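Local coordinates for protein MDM10 isoform 1 (Saccharomyces cerevisiae, PDB 7BTX) that helps tether the endoplasmic reticulum to mitochondria as part of the ERMES complex and acts in late assembly of the outer-membrane TOM translocase, at residues D[41-46]-D[61-66]. Residues are numbered along the deposited sequence; the frame is centred on the assembly and turned at random.
Sequences SAIHLQ and FSTRSR
Leu-45 and Phe-61 form the hydrogen-bonded antiparallel pair, and His-44 and Ser-62 the adjoining non-hydrogen-bonded one, where strands 44-48 and 55-62 make the first beta hairpin of this mitochondrial beta-barrel protein. The backbone evidence is a two-way exchange: Leu-45 N donates to Phe-61 O at 2.9 Å, nearly straight (167° at the hydrogen), and Phe-61 N returns a bond to Leu-45 O at 3.1 Å. A single, less straight bond from Thr-63 N to Ile-43 O (3.2 Å) carries the pairing one step past the end of strand 55-62.

On the Leu-45 face the two side chains run side by side. Phe-61 has CG between its backbone N and carbonyl carbon (chi1 64°), which swings the ring alongside Leu-45; CB of Leu-45 sits over one ring face in a CH-pi contact, 4.2 Å from the centroid, while Leu-45 CD2 meets Phe-61 CZ at 3.8 Å. On the other face, Ser-62 CB comes obliquely to His-44 ND1 at 3.4 Å. Where the first strand has not yet begun and the second has ended, Ala-42 CB touches Thr-63 OG1 and Arg-64 CG, and Ser-41 O lies over one face of the Arg-64 guanidinium.

Two bonds close the turn toward strand 68-76: Ser-62 N to Ser-65 O, and Ser-65 N to Ser-62 OG (2.7 Å), an ST motif. Without the hydroxyl, as with an alanine here, Ser-65 N is likely to lose its side-chain partner, leaving the backbone bond to hold the bend. The strand register thus rests on main-chain bonds that need no particular side chain, whereas the turn depends partly on one hydroxyl.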
ATOM      1  N   SER D  41     -10.640 -16.044   0.363  1.00 53.60           N
ATOM      2  CA  SER D  41     -11.333 -14.790   0.098  1.00 53.60           C
ATOM      3  C   SER D  41     -10.779 -14.062  -1.122  1.00 53.60           C
ATOM      4  O   SER D  41     -11.302 -13.014  -1.510  1.00 53.60           O
ATOM      5  CB  SER D  41     -11.278 -13.883   1.323  1.00 53.60           C
ATOM      6  OG  SER D  41      -9.938 -13.600   1.678  1.00 53.60           O
ATOM      7  N   ALA D  42      -9.741 -14.613  -1.746  1.00 48.77           N
ATOM      8  CA  ALA D  42      -9.110 -14.019  -2.917  1.00 48.77           C
ATOM      9  C   ALA D  42      -8.294 -15.104  -3.600  1.00 48.77           C
ATOM     10  O   ALA D  42      -8.147 -16.210  -3.076  1.00 48.77           O
ATOM     11  CB  ALA D  42      -8.212 -12.842  -2.556  1.00 48.77           C
ATOM     12  N   ILE D  43      -7.759 -14.775  -4.775  1.00 45.06           N
ATOM     13  CA  ILE D  43      -6.833 -15.682  -5.446  1.00 45.06           C
ATOM     14  C   ILE D  43      -5.491 -15.620  -4.737  1.00 45.06           C
ATOM     15  O   ILE D  43      -4.926 -14.539  -4.545  1.00 45.06           O
ATOM     16  CB  ILE D  43      -6.693 -15.323  -6.930  1.00 45.06           C
ATOM     17  CG1 ILE D  43      -8.056 -14.992  -7.530  1.00 45.06           C
ATOM     18  CG2 ILE D  43      -6.033 -16.458  -7.683  1.00 45.06           C
ATOM     19  CD1 ILE D  43      -8.990 -16.168  -7.611  1.00 45.06           C
ATOM     20  N   HIS D  44      -4.976 -16.780  -4.344  1.00 41.02           N
ATOM     21  CA  HIS D  44      -3.830 -16.851  -3.447  1.00 41.02           C
ATOM     22  C   HIS D  44      -2.883 -17.924  -3.951  1.00 41.02           C
ATOM     23  O   HIS D  44      -3.288 -19.074  -4.123  1.00 41.02           O
ATOM     24  CB  HIS D  44      -4.287 -17.148  -2.019  1.00 41.02           C
ATOM     25  CG  HIS D  44      -3.193 -17.087  -1.004  1.00 41.02           C
ATOM     26  ND1 HIS D  44      -2.974 -15.979  -0.215  1.00 41.02           N
ATOM     27  CD2 HIS D  44      -2.265 -18.001  -0.635  1.00 41.02           C
ATOM     28  CE1 HIS D  44      -1.949 -16.207   0.585  1.00 41.02           C
ATOM     29  NE2 HIS D  44      -1.502 -17.427   0.352  1.00 41.02           N
ATOM     30  N   LEU D  45      -1.630 -17.555  -4.196  1.00 38.41           N
ATOM     31  CA  LEU D  45      -0.618 -18.488  -4.662  1.00 38.41           C
ATOM     32  C   LEU D  45       0.400 -18.717  -3.557  1.00 38.41           C
ATOM     33  O   LEU D  45       0.613 -17.853  -2.707  1.00 38.41           O
ATOM     34  CB  LEU D  45       0.089 -17.981  -5.919  1.00 38.41           C
ATOM     35  CG  LEU D  45      -0.625 -18.064  -7.271  1.00 38.41           C
ATOM     36  CD1 LEU D  45      -1.626 -16.940  -7.484  1.00 38.41           C
ATOM     37  CD2 LEU D  45       0.379 -18.088  -8.392  1.00 38.41           C
ATOM     38  N   GLN D  46       1.025 -19.890  -3.573  1.00 35.17           N
ATOM     39  CA  GLN D  46       1.992 -20.240  -2.544  1.00 35.17           C
ATOM     40  C   GLN D  46       2.944 -21.291  -3.087  1.00 35.17           C
ATOM     41  O   GLN D  46       2.515 -22.244  -3.729  1.00 35.17           O
ATOM     42  CB  GLN D  46       1.300 -20.750  -1.277  1.00 35.17           C
ATOM     43  CG  GLN D  46       2.250 -21.293  -0.236  1.00 35.17           C
ATOM     44  CD  GLN D  46       1.630 -21.418   1.120  1.00 35.17           C
ATOM     45  OE1 GLN D  46       0.469 -21.075   1.319  1.00 35.17           O
ATOM     46  NE2 GLN D  46       2.403 -21.909   2.074  1.00 35.17           N
ATOM     47  N   PHE D  61       1.776 -14.988  -2.140  1.00 40.05           N
ATOM     48  CA  PHE D  61       1.239 -13.689  -2.507  1.00 40.05           C
ATOM     49  C   PHE D  61      -0.185 -13.894  -2.986  1.00 40.05           C
ATOM     50  O   PHE D  61      -0.498 -14.910  -3.606  1.00 40.05           O
ATOM     51  CB  PHE D  61       2.079 -12.986  -3.584  1.00 40.05           C
ATOM     52  CG  PHE D  61       2.122 -13.695  -4.906  1.00 40.05           C
ATOM     53  CD1 PHE D  61       3.013 -14.733  -5.123  1.00 40.05           C
ATOM     54  CD2 PHE D  61       1.304 -13.293  -5.949  1.00 40.05           C
ATOM     55  CE1 PHE D  61       3.067 -15.377  -6.341  1.00 40.05           C
ATOM     56  CE2 PHE D  61       1.349 -13.933  -7.167  1.00 40.05           C
ATOM     57  CZ  PHE D  61       2.236 -14.974  -7.365  1.00 40.05           C
ATOM     58  N   SER D  62      -1.038 -12.933  -2.688  1.00 46.80           N
ATOM     59  CA  SER D  62      -2.415 -12.953  -3.134  1.00 46.80           C
ATOM     60  C   SER D  62      -2.700 -11.700  -3.944  1.00 46.80           C
ATOM     61  O   SER D  62      -1.809 -10.904  -4.236  1.00 46.80           O
ATOM     62  CB  SER D  62      -3.368 -13.068  -1.944  1.00 46.80           C
ATOM     63  OG  SER D  62      -3.261 -11.939  -1.102  1.00 46.80           O
ATOM     64  N   THR D  63      -3.963 -11.540  -4.334  1.00 52.37           N
ATOM     65  CA  THR D  63      -4.388 -10.270  -4.906  1.00 52.37           C
ATOM     66  C   THR D  63      -4.519  -9.212  -3.819  1.00 52.37           C
ATOM     67  O   THR D  63      -4.142  -8.052  -4.019  1.00 52.37           O
ATOM     68  CB  THR D  63      -5.705 -10.440  -5.655  1.00 52.37           C
ATOM     69  OG1 THR D  63      -6.747 -10.733  -4.721  1.00 52.37           O
ATOM     70  CG2 THR D  63      -5.601 -11.571  -6.662  1.00 52.37           C
ATOM     71  N   ARG D  64      -5.039  -9.598  -2.657  1.00 55.80           N
ATOM     72  CA  ARG D  64      -5.216  -8.675  -1.543  1.00 55.80           C
ATOM     73  C   ARG D  64      -3.886  -8.293  -0.911  1.00 55.80           C
ATOM     74  O   ARG D  64      -3.689  -7.140  -0.515  1.00 55.80           O
ATOM     75  CB  ARG D  64      -6.127  -9.289  -0.480  1.00 55.80           C
ATOM     76  CG  ARG D  64      -7.539  -9.571  -0.950  1.00 55.80           C
ATOM     77  CD  ARG D  64      -8.420  -8.335  -0.894  1.00 55.80           C
ATOM     78  NE  ARG D  64      -9.740  -8.585  -1.467  1.00 55.80           N
ATOM     79  CZ  ARG D  64     -10.758  -9.129  -0.807  1.00 55.80           C
ATOM     80  NH1 ARG D  64     -11.919  -9.314  -1.418  1.00 55.80           N
ATOM     81  NH2 ARG D  64     -10.622  -9.485   0.462  1.00 55.80           N
ATOM     82  N   SER D  65      -2.969  -9.250  -0.819  1.00 48.19           N
ATOM     83  CA  SER D  65      -1.698  -9.018  -0.146  1.00 48.19           C
ATOM     84  C   SER D  65      -0.532  -9.438  -1.030  1.00 48.19           C
ATOM     85  O   SER D  65      -0.581 -10.488  -1.675  1.00 48.19           O
ATOM     86  CB  SER D  65      -1.652  -9.767   1.184  1.00 48.19           C
ATOM     87  OG  SER D  65      -0.415  -9.557   1.836  1.00 48.19           O
ATOM     88  N   ARG D  66       0.517  -8.629  -1.064  1.00 41.48           N
ATOM     89  CA  ARG D  66       1.680  -8.885  -1.920  1.00 41.48           C
ATOM     90  C   ARG D  66       2.611  -9.893  -1.237  1.00 41.48           C
ATOM     91  O   ARG D  66       2.220 -10.523  -0.247  1.00 41.48           O
ATOM     92  CB  ARG D  66       2.307  -7.566  -2.291  1.00 41.48           C
ATOM     93  CG  ARG D  66       2.368  -6.552  -1.180  1.00 41.48           C
ATOM     94  CD  ARG D  66       2.685  -5.201  -1.777  1.00 41.48           C
ATOM     95  NE  ARG D  66       3.972  -5.250  -2.455  1.00 41.48           N
ATOM     96  CZ  ARG D  66       4.317  -4.474  -3.474  1.00 41.48           C
ATOM     97  NH1 ARG D  66       3.465  -3.582  -3.953  1.00 41.48           N
ATOM     98  NH2 ARG D  66       5.515  -4.603  -4.022  1.00 41.48           N
TER